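Long-range contacts in putative acyl-[acyl-carrier-protein]--UDP-N-acetylglucosamine O-acyltransferase (Bacteroides fragilis, PDB 4R36), which probably catalyses transfer of an acyl chain from acyl carrier protein to UDP-N-acetylglucosamine, as LpxA enzymes do at the start of lipid A synthesis: residues Met59-Leu65 and Ile76-Ile82; Arg107-Asn113 and Leu130-Val136; Val136-Ala140 and Met154-Ile158; Ile147-Lys153 and Ile165-Leu171. All coordinates share one frame; numbering follows the deposited sequence.

Contact 1. Residues Met59-Leu65 and Ile76-Ile82; sequences MANANIL and IFPGAVI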
loop_
_atom_site.group_PDB
_atom_site.type_symbol
_atom_site.label_atom_id
_atom_site.label_comp_id
_atom_site.label_asym_id
_atom_site.label_seq_id
_atom_site.Cartn_x
_atom_site.Cartn_y
_atom_site.Cartn_z
ATOM N N MET A 59 2.971 -15.623 14.918
ATOM C CA MET A 59 3.838 -16.181 13.963
ATOM C C MET A 59 5.167 -15.478 13.852
ATOM O O MET A 59 5.387 -14.432 14.406
ATOM C CB MET A 59 3.138 -16.279 12.561
ATOM C CG MET A 59 1.845 -17.046 12.693
ATOM S SD MET A 59 0.826 -17.170 11.223
ATOM C CE MET A 59 1.897 -18.134 10.178
ATOM N N ALA A 60 6.046 -16.076 13.085
ATOM C CA ALA A 60 7.443 -15.638 12.998
ATOM C C ALA A 60 7.633 -14.221 12.596
ATOM O O ALA A 60 6.944 -13.700 11.711
ATOM C CB ALA A 60 8.225 -16.543 12.078
ATOM N N ASN A 61 8.608 -13.583 13.225
ATOM C CA ASN A 61 9.010 -12.227 12.912
ATOM C C ASN A 61 7.923 -11.181 13.193
ATOM O O ASN A 61 7.988 -10.129 12.667
ATOM C CB ASN A 61 9.535 -12.100 11.468
ATOM C CG ASN A 61 10.835 -12.940 11.214
ATOM O OD1 ASN A 61 11.969 -12.479 11.449
ATOM N ND2 ASN A 61 10.650 -14.160 10.725
ATOM N N ALA A 62 6.962 -11.454 14.055
ATOM C CA ALA A 62 5.994 -10.473 14.469
ATOM C C ALA A 62 6.597 -9.712 15.643
ATOM O O ALA A 62 7.487 -10.257 16.341
ATOM C CB ALA A 62 4.689 -11.142 14.853
ATOM N N ASN A 63 6.097 -8.490 15.882
ATOM C CA ASN A 63 6.595 -7.609 16.915
ATOM C C ASN A 63 5.442 -7.118 17.795
ATOM O O ASN A 63 4.452 -6.530 17.277
ATOM C CB ASN A 63 7.313 -6.436 16.313
ATOM C CG ASN A 63 8.374 -6.858 15.291
ATOM O OD1 ASN A 63 8.126 -7.122 14.070
ATOM N ND2 ASN A 63 9.509 -6.851 15.737
ATOM N N ILE A 64 5.510 -7.398 19.106
ATOM C CA ILE A 64 4.528 -6.960 20.065
ATOM C C ILE A 64 5.232 -6.021 21.030
ATOM O O ILE A 64 6.059 -6.449 21.918
ATOM C CB ILE A 64 3.903 -8.149 20.836
ATOM C CG1 ILE A 64 3.528 -9.331 19.942
ATOM C CG2 ILE A 64 2.686 -7.697 21.683
ATOM C CD1 ILE A 64 2.429 -9.025 18.957
ATOM N N LEU A 65 4.947 -4.726 20.875
ATOM C CA LEU A 65 5.718 -3.700 21.555
ATOM C C LEU A 65 5.050 -3.117 22.819
ATOM O O LEU A 65 3.852 -3.345 23.114
ATOM C CB LEU A 65 6.030 -2.574 20.555
ATOM C CG LEU A 65 6.670 -2.947 19.210
ATOM C CD1 LEU A 65 6.889 -1.653 18.411
ATOM C CD2 LEU A 65 7.983 -3.674 19.438
ATOM N N ILE A 76 -1.674 -13.744 14.886
ATOM C CA ILE A 76 -0.881 -12.572 14.478
ATOM C C ILE A 76 0.145 -13.120 13.536
ATOM O O ILE A 76 1.022 -13.949 13.899
ATOM C CB ILE A 76 -0.339 -11.827 15.721
ATOM C CG1 ILE A 76 -1.551 -11.323 16.528
ATOM C CG2 ILE A 76 0.584 -10.701 15.346
ATOM C CD1 ILE A 76 -1.122 -10.734 17.831
ATOM N N PHE A 77 0.075 -12.648 12.274
ATOM C CA PHE A 77 0.869 -13.168 11.221
ATOM C C PHE A 77 2.226 -12.568 11.151
ATOM O O PHE A 77 2.495 -11.503 11.734
ATOM C CB PHE A 77 0.098 -13.011 9.875
ATOM C CG PHE A 77 -0.985 -14.008 9.703
ATOM C CD1 PHE A 77 -2.148 -13.969 10.502
ATOM C CD2 PHE A 77 -0.881 -14.998 8.758
ATOM C CE1 PHE A 77 -3.144 -14.899 10.334
ATOM C CE2 PHE A 77 -1.919 -15.911 8.581
ATOM C CZ PHE A 77 -3.036 -15.861 9.376
ATOM N N PRO A 78 3.120 -13.176 10.347
ATOM C CA PRO A 78 4.501 -12.639 10.263
ATOM C C PRO A 78 4.639 -11.183 9.888
ATOM O O PRO A 78 3.941 -10.718 8.939
ATOM C CB PRO A 78 5.165 -13.497 9.178
ATOM C CG PRO A 78 4.403 -14.777 9.296
ATOM C CD PRO A 78 2.961 -14.338 9.482
ATOM N N GLY A 79 5.504 -10.460 10.596
ATOM C CA GLY A 79 5.805 -9.070 10.234
ATOM C C GLY A 79 4.781 -8.051 10.750
ATOM O O GLY A 79 5.053 -6.878 10.658
ATOM N N ALA A 80 3.678 -8.479 11.382
ATOM C CA ALA A 80 2.811 -7.530 12.065
ATOM C C ALA A 80 3.541 -6.803 13.190
ATOM O O ALA A 80 4.467 -7.352 13.825
ATOM C CB ALA A 80 1.600 -8.229 12.605
ATOM N N VAL A 81 3.196 -5.537 13.378
ATOM C CA VAL A 81 3.804 -4.756 14.394
ATOM C C VAL A 81 2.678 -4.124 15.213
ATOM O O VAL A 81 2.024 -3.156 14.743
ATOM C CB VAL A 81 4.739 -3.679 13.807
ATOM C CG1 VAL A 81 5.438 -2.916 14.930
ATOM C CG2 VAL A 81 5.772 -4.295 12.830
ATOM N N ILE A 82 2.537 -4.562 16.448
ATOM C CA ILE A 82 1.553 -4.011 17.366
ATOM C C ILE A 82 2.222 -3.203 18.460
ATOM O O ILE A 82 3.202 -3.653 19.076
ATOM C CB ILE A 82 0.700 -5.152 17.948
ATOM C CG1 ILE A 82 -0.009 -5.930 16.809
ATOM C CG2 ILE A 82 -0.346 -4.620 18.918
ATOM C CD1 ILE A 82 -0.799 -7.119 17.276
#

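Contact 2. Residues Arg107-Asn113 and Leu130-Val136; sequences RENVTIN and LMEGVHV. With ACT (acetate ion), chain D.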
loop_
_atom_site.group_PDB
_atom_site.type_symbol
_atom_site.label_atom_id
_atom_site.label_comp_id
_atom_site.label_asym_id
_atom_site.label_seq_id
_atom_site.Cartn_x
_atom_site.Cartn_y
_atom_site.Cartn_z
ATOM N N ARG A 107 -3.130 -9.822 9.906
ATOM C CA ARG A 107 -2.326 -10.385 8.819
ATOM C C ARG A 107 -0.965 -9.721 8.733
ATOM O O ARG A 107 -0.611 -8.811 9.488
ATOM C CB ARG A 107 -3.132 -10.279 7.489
ATOM C CG ARG A 107 -4.433 -11.119 7.442
ATOM C CD ARG A 107 -4.235 -12.611 7.701
ATOM N NE ARG A 107 -3.261 -13.190 6.780
ATOM C CZ ARG A 107 -3.444 -14.298 6.055
ATOM N NH1 ARG A 107 -4.540 -15.065 6.194
ATOM N NH2 ARG A 107 -2.483 -14.687 5.231
ATOM N N GLU A 108 -0.193 -10.232 7.797
ATOM C CA GLU A 108 1.155 -9.810 7.556
ATOM C C GLU A 108 1.346 -8.319 7.458
ATOM O O GLU A 108 0.589 -7.622 6.749
ATOM C CB GLU A 108 1.698 -10.416 6.260
ATOM C CG GLU A 108 1.681 -11.925 6.154
ATOM C CD GLU A 108 0.428 -12.519 5.500
ATOM O OE1 GLU A 108 -0.713 -12.062 5.828
ATOM O OE2 GLU A 108 0.546 -13.470 4.708
ATOM N N ASN A 109 2.346 -7.833 8.175
ATOM C CA ASN A 109 2.715 -6.426 8.177
ATOM C C ASN A 109 1.627 -5.435 8.559
ATOM O O ASN A 109 1.775 -4.266 8.267
ATOM C CB ASN A 109 3.292 -6.053 6.816
ATOM C CG ASN A 109 4.581 -6.769 6.549
ATOM O OD1 ASN A 109 5.506 -6.676 7.381
ATOM N ND2 ASN A 109 4.661 -7.543 5.433
ATOM N N VAL A 110 0.577 -5.892 9.224
ATOM C CA VAL A 110 -0.386 -4.990 9.810
ATOM C C VAL A 110 0.283 -4.164 10.911
ATOM O O VAL A 110 1.107 -4.683 11.672
ATOM C CB VAL A 110 -1.591 -5.723 10.347
ATOM C CG1 VAL A 110 -2.383 -4.846 11.288
ATOM C CG2 VAL A 110 -2.461 -6.276 9.198
ATOM N N THR A 111 -0.010 -2.873 10.962
ATOM C CA THR A 111 0.521 -2.013 11.980
ATOM C C THR A 111 -0.648 -1.468 12.824
ATOM O O THR A 111 -1.621 -0.918 12.289
ATOM C CB THR A 111 1.376 -0.848 11.400
ATOM O OG1 THR A 111 0.653 -0.129 10.372
ATOM C CG2 THR A 111 2.679 -1.365 10.827
ATOM N N ILE A 112 -0.538 -1.622 14.150
ATOM C CA ILE A 112 -1.464 -1.015 15.061
ATOM C C ILE A 112 -0.669 -0.180 16.068
ATOM O O ILE A 112 -0.087 -0.714 17.009
ATOM C CB ILE A 112 -2.369 -2.048 15.758
ATOM C CG1 ILE A 112 -3.021 -3.006 14.759
ATOM C CG2 ILE A 112 -3.411 -1.380 16.637
ATOM C CD1 ILE A 112 -3.803 -4.148 15.365
ATOM N N ASN A 113 -0.652 1.130 15.871
ATOM C CA ASN A 113 0.115 1.978 16.735
ATOM C C ASN A 113 -0.655 2.196 18.051
ATOM O O ASN A 113 -1.879 2.278 18.070
ATOM C CB ASN A 113 0.413 3.355 16.111
ATOM C CG ASN A 113 1.158 3.351 14.764
ATOM O OD1 ASN A 113 1.136 4.384 14.090
ATOM N ND2 ASN A 113 1.804 2.280 14.385
ATOM N N LEU A 130 -8.093 -8.168 9.615
ATOM C CA LEU A 130 -7.306 -7.048 9.122
ATOM C C LEU A 130 -6.297 -7.644 8.187
ATOM O O LEU A 130 -5.331 -8.230 8.586
ATOM C CB LEU A 130 -6.647 -6.263 10.244
ATOM C CG LEU A 130 -7.552 -5.697 11.404
ATOM C CD1 LEU A 130 -6.707 -4.782 12.286
ATOM C CD2 LEU A 130 -8.731 -4.890 10.861
ATOM N N MET A 131 -6.530 -7.417 6.890
ATOM C CA MET A 131 -5.713 -7.998 5.858
ATOM C C MET A 131 -4.337 -7.340 5.778
ATOM O O MET A 131 -4.086 -6.319 6.426
ATOM C CB MET A 131 -6.413 -7.913 4.484
ATOM C CG MET A 131 -7.619 -8.818 4.432
ATOM S SD MET A 131 -8.202 -8.900 2.713
ATOM C CE MET A 131 -9.836 -9.368 3.089
ATOM N N GLU A 132 -3.450 -7.938 5.004
ATOM C CA GLU A 132 -2.019 -7.532 5.081
ATOM C C GLU A 132 -1.840 -6.070 4.810
ATOM O O GLU A 132 -2.558 -5.488 3.970
ATOM C CB GLU A 132 -1.133 -8.364 4.175
ATOM C CG GLU A 132 -1.367 -8.247 2.665
ATOM C CD GLU A 132 -0.808 -6.963 2.026
ATOM O OE1 GLU A 132 0.188 -6.384 2.545
ATOM O OE2 GLU A 132 -1.345 -6.601 0.936
ATOM N N GLY A 133 -0.912 -5.475 5.555
ATOM C CA GLY A 133 -0.508 -4.132 5.389
ATOM C C GLY A 133 -1.481 -3.048 5.895
ATOM O O GLY A 133 -1.179 -1.826 5.818
ATOM N N VAL A 134 -2.598 -3.463 6.426
ATOM C CA VAL A 134 -3.527 -2.530 7.042
ATOM C C VAL A 134 -2.854 -1.739 8.158
ATOM O O VAL A 134 -2.025 -2.286 8.899
ATOM C CB VAL A 134 -4.794 -3.244 7.567
ATOM C CG1 VAL A 134 -5.599 -2.377 8.596
ATOM C CG2 VAL A 134 -5.711 -3.603 6.442
ATOM N N HIS A 135 -3.096 -0.438 8.176
ATOM C CA HIS A 135 -2.614 0.450 9.213
ATOM C C HIS A 135 -3.737 0.965 10.101
ATOM O O HIS A 135 -4.773 1.551 9.605
ATOM C CB HIS A 135 -1.822 1.594 8.616
ATOM C CG HIS A 135 -1.378 2.620 9.618
ATOM N ND1 HIS A 135 -0.305 2.418 10.457
ATOM C CD2 HIS A 135 -1.863 3.851 9.914
ATOM C CE1 HIS A 135 -0.134 3.483 11.207
ATOM N NE2 HIS A 135 -1.091 4.351 10.931
ATOM N N VAL A 136 -3.534 0.832 11.412
ATOM C CA VAL A 136 -4.464 1.410 12.406
ATOM C C VAL A 136 -3.732 2.463 13.248
ATOM O O VAL A 136 -2.810 2.125 13.976
ATOM C CB VAL A 136 -5.011 0.315 13.328
ATOM C CG1 VAL A 136 -6.059 0.884 14.277
ATOM C CG2 VAL A 136 -5.639 -0.819 12.556
HETATM C C ACT D . -1.188 7.748 10.965
HETATM O O ACT D . -1.719 7.417 9.855
HETATM O OXT ACT D . -0.683 6.889 11.719
HETATM C CH3 ACT D . -1.174 9.177 11.477
HETATM O O HOH W 1 2.713 -7.157 3.439
HETATM O O HOH W 2 0.730 -1.506 7.962
#

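Contact 3. Residues Val136-Ala140 and Met154-Ile158; sequences VAHDA and MAGEI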
loop_
_atom_site.group_PDB
_atom_site.type_symbol
_atom_site.label_atom_id
_atom_site.label_comp_id
_atom_site.label_asym_id
_atom_site.label_seq_id
_atom_site.Cartn_x
_atom_site.Cartn_y
_atom_site.Cartn_z
ATOM N N VAL A 136 -3.534 0.832 11.412
ATOM C CA VAL A 136 -4.464 1.410 12.406
ATOM C C VAL A 136 -3.732 2.463 13.248
ATOM O O VAL A 136 -2.810 2.125 13.976
ATOM C CB VAL A 136 -5.011 0.315 13.328
ATOM C CG1 VAL A 136 -6.059 0.884 14.277
ATOM C CG2 VAL A 136 -5.639 -0.819 12.556
ATOM N N ALA A 137 -4.112 3.730 13.048
ATOM C CA ALA A 137 -3.395 4.822 13.602
ATOM C C ALA A 137 -3.768 5.008 15.052
ATOM O O ALA A 137 -4.747 4.440 15.544
ATOM C CB ALA A 137 -3.644 6.084 12.833
ATOM N N HIS A 138 -2.930 5.805 15.711
ATOM C CA HIS A 138 -3.177 6.193 17.110
ATOM C C HIS A 138 -4.622 6.571 17.424
ATOM O O HIS A 138 -5.274 7.301 16.675
ATOM C CB HIS A 138 -2.287 7.368 17.455
ATOM C CG HIS A 138 -2.630 8.628 16.726
ATOM N ND1 HIS A 138 -3.458 9.587 17.262
ATOM C CD2 HIS A 138 -2.155 9.144 15.563
ATOM C CE1 HIS A 138 -3.548 10.613 16.433
ATOM N NE2 HIS A 138 -2.756 10.373 15.398
ATOM N N ASP A 139 -5.142 6.005 18.512
ATOM C CA ASP A 139 -6.490 6.362 19.077
ATOM C C ASP A 139 -7.677 5.921 18.208
ATOM O O ASP A 139 -8.826 6.239 18.541
ATOM C CB ASP A 139 -6.629 7.822 19.452
ATOM C CG ASP A 139 -5.413 8.335 20.250
ATOM O OD1 ASP A 139 -5.175 7.787 21.320
ATOM O OD2 ASP A 139 -4.671 9.201 19.777
ATOM N N ALA A 140 -7.404 5.170 17.126
ATOM C CA ALA A 140 -8.456 4.634 16.320
ATOM C C ALA A 140 -9.232 3.579 17.084
ATOM O O ALA A 140 -8.751 3.001 18.077
ATOM C CB ALA A 140 -7.876 4.012 15.071
ATOM N N MET A 154 -6.260 3.516 8.150
ATOM C CA MET A 154 -7.172 4.197 9.067
ATOM C C MET A 154 -6.418 5.206 9.893
ATOM O O MET A 154 -5.516 4.841 10.668
ATOM C CB MET A 154 -7.873 3.165 9.916
ATOM C CG MET A 154 -8.970 2.440 9.059
ATOM S SD MET A 154 -9.413 0.930 9.822
ATOM C CE MET A 154 -7.966 -0.092 9.405
ATOM N N ALA A 155 -6.717 6.481 9.659
ATOM C CA ALA A 155 -5.981 7.580 10.238
ATOM C C ALA A 155 -6.396 7.779 11.729
ATOM O O ALA A 155 -7.164 7.003 12.321
ATOM C CB ALA A 155 -6.189 8.851 9.408
ATOM N N GLY A 156 -5.804 8.797 12.346
ATOM C CA GLY A 156 -5.972 9.035 13.761
ATOM C C GLY A 156 -7.420 9.187 14.187
ATOM O O GLY A 156 -8.190 9.859 13.488
ATOM N N GLU A 157 -7.765 8.552 15.297
ATOM C CA GLU A 157 -9.030 8.773 15.974
ATOM C C GLU A 157 -10.265 8.487 15.112
ATOM O O GLU A 157 -11.328 9.060 15.333
ATOM C CB GLU A 157 -9.116 10.235 16.541
ATOM C CG GLU A 157 -8.039 10.560 17.565
ATOM C CD GLU A 157 -7.989 11.985 18.077
ATOM O OE1 GLU A 157 -8.866 12.338 18.896
ATOM O OE2 GLU A 157 -7.027 12.718 17.695
ATOM N N ILE A 158 -10.161 7.560 14.189
ATOM C CA ILE A 158 -11.312 7.097 13.452
ATOM C C ILE A 158 -12.119 6.103 14.276
ATOM O O ILE A 158 -11.688 5.628 15.346
ATOM C CB ILE A 158 -10.923 6.448 12.101
ATOM C CG1 ILE A 158 -10.052 5.206 12.262
ATOM C CG2 ILE A 158 -10.251 7.489 11.217
ATOM C CD1 ILE A 158 -10.733 3.858 12.508
HETATM O O HOH W 3 -11.498 6.684 17.914
#

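Contact 4. Residues Ile147-Lys153 and Ile165-Leu171; sequences IVGNSTK and IISANVL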
loop_
_atom_site.group_PDB
_atom_site.type_symbol
_atom_site.label_atom_id
_atom_site.label_comp_id
_atom_site.label_asym_id
_atom_site.label_seq_id
_atom_site.Cartn_x
_atom_site.Cartn_y
_atom_site.Cartn_z
ATOM N N ILE A 147 -14.216 -6.610 8.377
ATOM C CA ILE A 147 -13.189 -7.065 7.459
ATOM C C ILE A 147 -12.599 -5.825 6.834
ATOM O O ILE A 147 -13.370 -4.968 6.276
ATOM C CB ILE A 147 -13.836 -7.927 6.360
ATOM C CG1 ILE A 147 -14.483 -9.196 6.985
ATOM C CG2 ILE A 147 -12.789 -8.282 5.346
ATOM C CD1 ILE A 147 -15.224 -10.062 5.982
ATOM N N VAL A 148 -11.302 -5.713 6.883
ATOM C CA VAL A 148 -10.594 -4.532 6.350
ATOM C C VAL A 148 -9.533 -5.038 5.373
ATOM O O VAL A 148 -8.592 -5.793 5.716
ATOM C CB VAL A 148 -9.950 -3.713 7.424
ATOM C CG1 VAL A 148 -9.288 -2.454 6.828
ATOM C CG2 VAL A 148 -10.968 -3.302 8.495
ATOM N N GLY A 149 -9.682 -4.641 4.122
ATOM C CA GLY A 149 -8.887 -5.176 3.026
ATOM C C GLY A 149 -7.447 -4.639 2.964
ATOM O O GLY A 149 -7.100 -3.672 3.619
ATOM N N ASN A 150 -6.632 -5.299 2.132
ATOM C CA ASN A 150 -5.227 -5.096 1.988
ATOM C C ASN A 150 -4.829 -3.624 1.943
ATOM O O ASN A 150 -5.348 -2.858 1.074
ATOM C CB ASN A 150 -4.715 -5.772 0.741
ATOM C CG ASN A 150 -5.106 -7.268 0.676
ATOM O OD1 ASN A 150 -4.786 -8.008 1.548
ATOM N ND2 ASN A 150 -5.701 -7.712 -0.447
ATOM N N SER A 151 -3.924 -3.260 2.891
ATOM C CA SER A 151 -3.236 -1.993 2.914
ATOM C C SER A 151 -4.211 -0.825 3.063
ATOM O O SER A 151 -3.872 0.309 2.748
ATOM C CB SER A 151 -2.265 -1.853 1.696
ATOM O OG SER A 151 -1.268 -0.933 2.021
ATOM N N THR A 152 -5.391 -1.068 3.621
ATOM C CA THR A 152 -6.237 0.070 3.978
ATOM C C THR A 152 -5.631 0.834 5.134
ATOM O O THR A 152 -5.048 0.224 6.039
ATOM C CB THR A 152 -7.664 -0.397 4.191
ATOM O OG1 THR A 152 -8.231 -0.559 2.892
ATOM C CG2 THR A 152 -8.484 0.564 5.015
ATOM N N LYS A 153 -5.736 2.158 5.080
ATOM C CA LYS A 153 -5.132 3.067 6.072
ATOM C C LYS A 153 -6.217 3.808 6.859
ATOM O O LYS A 153 -7.105 4.554 6.283
ATOM C CB LYS A 153 -4.168 4.060 5.411
ATOM C CG LYS A 153 -3.279 3.447 4.304
ATOM C CD LYS A 153 -2.334 2.460 4.984
ATOM C CE LYS A 153 -1.283 1.931 3.988
ATOM N NZ LYS A 153 -0.570 0.766 4.513
ATOM N N ILE A 165 -17.462 -3.891 6.047
ATOM C CA ILE A 165 -16.562 -4.472 5.096
ATOM C C ILE A 165 -15.898 -3.378 4.295
ATOM O O ILE A 165 -16.554 -2.622 3.596
ATOM C CB ILE A 165 -17.231 -5.477 4.159
ATOM C CG1 ILE A 165 -17.789 -6.623 5.004
ATOM C CG2 ILE A 165 -16.212 -5.997 3.154
ATOM C CD1 ILE A 165 -18.488 -7.681 4.201
ATOM N N ILE A 166 -14.579 -3.275 4.399
ATOM C CA ILE A 166 -13.805 -2.238 3.706
ATOM C C ILE A 166 -12.848 -2.960 2.791
ATOM O O ILE A 166 -12.158 -3.909 3.238
ATOM C CB ILE A 166 -13.077 -1.350 4.717
ATOM C CG1 ILE A 166 -14.103 -0.799 5.701
ATOM C CG2 ILE A 166 -12.276 -0.269 4.026
ATOM C CD1 ILE A 166 -13.511 0.028 6.811
ATOM N N SER A 167 -12.812 -2.584 1.514
ATOM C CA SER A 167 -11.930 -3.252 0.582
ATOM C C SER A 167 -10.509 -2.697 0.708
ATOM O O SER A 167 -10.152 -2.073 1.697
ATOM C CB SER A 167 -12.380 -3.187 -0.893
ATOM O OG SER A 167 -13.746 -3.404 -1.027
ATOM N N ALA A 168 -9.699 -3.028 -0.267
ATOM C CA ALA A 168 -8.296 -2.740 -0.263
ATOM C C ALA A 168 -7.994 -1.334 -0.655
ATOM O O ALA A 168 -8.761 -0.683 -1.422
ATOM C CB ALA A 168 -7.597 -3.694 -1.230
ATOM N N ASN A 169 -6.851 -0.860 -0.177
ATOM C CA ASN A 169 -6.352 0.476 -0.492
ATOM C C ASN A 169 -7.317 1.609 -0.255
ATOM O O ASN A 169 -7.294 2.600 -0.964
ATOM C CB ASN A 169 -5.873 0.528 -1.954
ATOM C CG ASN A 169 -4.474 -0.069 -2.105
ATOM O OD1 ASN A 169 -3.919 -0.569 -1.146
ATOM N ND2 ASN A 169 -3.941 -0.040 -3.281
ATOM N N VAL A 170 -8.116 1.502 0.781
ATOM C CA VAL A 170 -9.035 2.564 1.162
ATOM C C VAL A 170 -8.335 3.563 2.078
ATOM O O VAL A 170 -7.481 3.154 2.974
ATOM C CB VAL A 170 -10.315 2.005 1.816
ATOM C CG1 VAL A 170 -11.121 3.093 2.513
ATOM C CG2 VAL A 170 -11.167 1.321 0.736
ATOM N N LEU A 171 -8.628 4.831 1.885
ATOM C CA LEU A 171 -8.035 5.909 2.751
ATOM C C LEU A 171 -9.127 6.589 3.491
ATOM O O LEU A 171 -10.064 7.154 2.887
ATOM C CB LEU A 171 -7.283 6.955 1.941
ATOM C CG LEU A 171 -6.110 6.429 1.118
ATOM C CD1 LEU A 171 -5.482 7.563 0.306
ATOM C CD2 LEU A 171 -5.097 5.837 2.144
#

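Contact 1. Residues Met59-Leu65 and Ile76-Ile82
M59 and F77 make a Met-aromatic contact: M59 SD lies over one face of the F77 ring, 4.0 Å from its centroid and displaced toward the rim. The two side chains run side by side in the same direction, and the bend at the end of M59 (chi3 65°) carries CE to the ring of P78, whose CD is 3.6 Å from M59 CB. Other apolar pairs line the inside of the coil, where I64 meets I76 tip to tip, CD1 to CD1 at 4.1 Å, and lies alongside I82. L65 CD1 crosses to V81 CG1, 4.0 Å away, on the face that carries N63 and V81. Backbone bonds hold two coils in parallel register: M59 N to I76 O, N63 N to A80 O (2.9 Å), I82 N to N63 O and L65 N to I82 O (2.7 Å). Between them the type II turns M59-A62 and F77-A80 stack, joined by a weak bond from G79 N to N61 O. Together they stack two successive coils of the left-handed beta-helix. Strand 45-46 lies beyond 63-64 and strand 111-112 beyond 81-82; I70 of strand 68-70 closes the interior over I64 and I76, while M59 packs on L65 of the second subunit.

Contact 2. Residues Arg107-Asn113 and Leu130-Val136
T111 and H135 are brought together by their first torsions: T111 OG1 takes the crowded position between its backbone N and carbonyl carbon (chi1 52°), while the H135 ring swings opposite its own N (chi1 175°). H135 ND1 thereby lies 2.7 Å from T111 OG1 in a hydrogen bond, with the oxygen at the ring edge and in its plane. Water 2 lies within bonding distance of T111 OG1, N109 O and V134 O. At the next corner N113 OD1 is 3.3 Å from H135 CE1, amide and ring planes 72° apart. H135 NE2 donates to OXT of an acetate, probably from the crystallisation liquor, at 2.7 Å; N150 of the third subunit also binds it. The parallel backbones pair through T111 N to V134 O, V136 N to T111 O (2.7 Å) and N113 N to V136 O, with I112 CG2 packed on V136 CB (4.0 Å) inside. The type II turns R107-V110 and M131-V134 stack, joined by G133 N to E108 O, in successive coils of the left-handed beta-helix. R107 grips E108 side-on, NE (2.9 Å) and NH2 both reaching OE1 from one face of the carboxylate, and R107 NH2 also bonds I85 O of the second subunit. Water 1 sits between N109 ND2 and E132 OE1, and N109 OD1 binds calcium with its copies in the other subunits. The contact is thus a polar seam at the subunit interfaces: T111 OG1 holds the rotation of the H135 ring, E132 OE2 is salt-bridged to K153 of the second subunit, and N109 with its calcium probably lies on the trimer axis.

Contact 3. Residues Val136-Ala140 and Met154-Ile158
E157 N donates to H138 O at 3.1 Å, in the carbonyl plane, and A137 N to M154 O at 3.0 Å; these two bonds stack one type II turn, A137-A140, on another, A155-I158. Within the first turn H138 ND1 gives a nearly straight bond (173°) to D139 OD2, 2.8 Å away. D139 OD2 lies in the imidazole plane; it is approached on its anti side, well out of the carboxylate plane, and T116 also binds it, so D139 is a second-shell residue fixing the ring of H138, which contacts UDP-N-acetylglucosamine in another structure of this protein. Water 3 spans the turns, donating to both D139 O and I158 O. H138 chi1 of 67° turns the ring over the second turn, and G156 CA sits on one face as a CH-pi contact, 4.0 Å from the centroid. Next to it D139 CB touches E157 CG at 3.6 Å. Inward, A140 CB packs on I158 CG1 at 3.7 Å and V136 CG2 on M154 CE at 4.0 Å. The turns form a corner of the triangular coil: strands 135-136 and 153-154 enter it, strands 141-142 and 159-160 leave it, and M154 fills the interior against I142 and M172.

Contact 4. Residues Ile147-Lys153 and Ile165-Leu171
I147, I166 and T152 bury the most surface where two successive coils of the left-handed beta-helix stack through a strand and the corner after it. I147 and I166 are joined by a backbone bond: I166 N donates to I147 O at 2.8 Å, almost straight at 169°. The side chain of I147 lies with that of I165 on the outer surface, where I147 lines a pocket holding a glycol ether, probably from the crystallisation liquor, and packs on L89 of the second subunit. I166 faces the interior beside V148, and its carbonyl receives G149 N at 2.7 Å, tilted from the carbonyl plane. I166 CG2 also meets T152 CG2 at 4.0 Å, both methyls being turned into the core. T152 ties the corner together: chi1 of -79° sets OG1 beside its own backbone N, from where it donates to S167 O at 2.7 Å, in the carbonyl plane, and accepts from V170 N at 3.0 Å. One hydroxyl thus bridges S167 O and V170 N of the next coil, which at 4.2 Å are too far apart to bond each other directly. N169 N to N150 O and K153 N to V170 O bracket this site. Beyond it K153 runs beside L171, while its ammonium bonds S151 OG, G133 O and E132 of the third subunit; K153 CG rests 3.7 Å from L171 CD2.

All four contacts join successive coils of one left-handed beta-helix. Contacts 1 and 2 lie in series in the same parallel sheet, centres about 10 Å apart, where strands 81-82 and 111-112 are neighbours and V81 bonds to V110 and I112. Contact 2 runs into contact 3 at the shared V136, centres about 12 Å apart. Contact 4, about 10 Å from contact 2, starts in the sheet of strands 147-148 and 165-166 and ends in that of contacts 1 and 2, at strands 153-154 and 171-172; its segments alternate along the chain with those of contact 3, and the two meet inside at M154 and V148. The corners at contacts 1, 2 and 4 serve both coil stacking and the trimer interface, whereas contact 3 touches no other subunit.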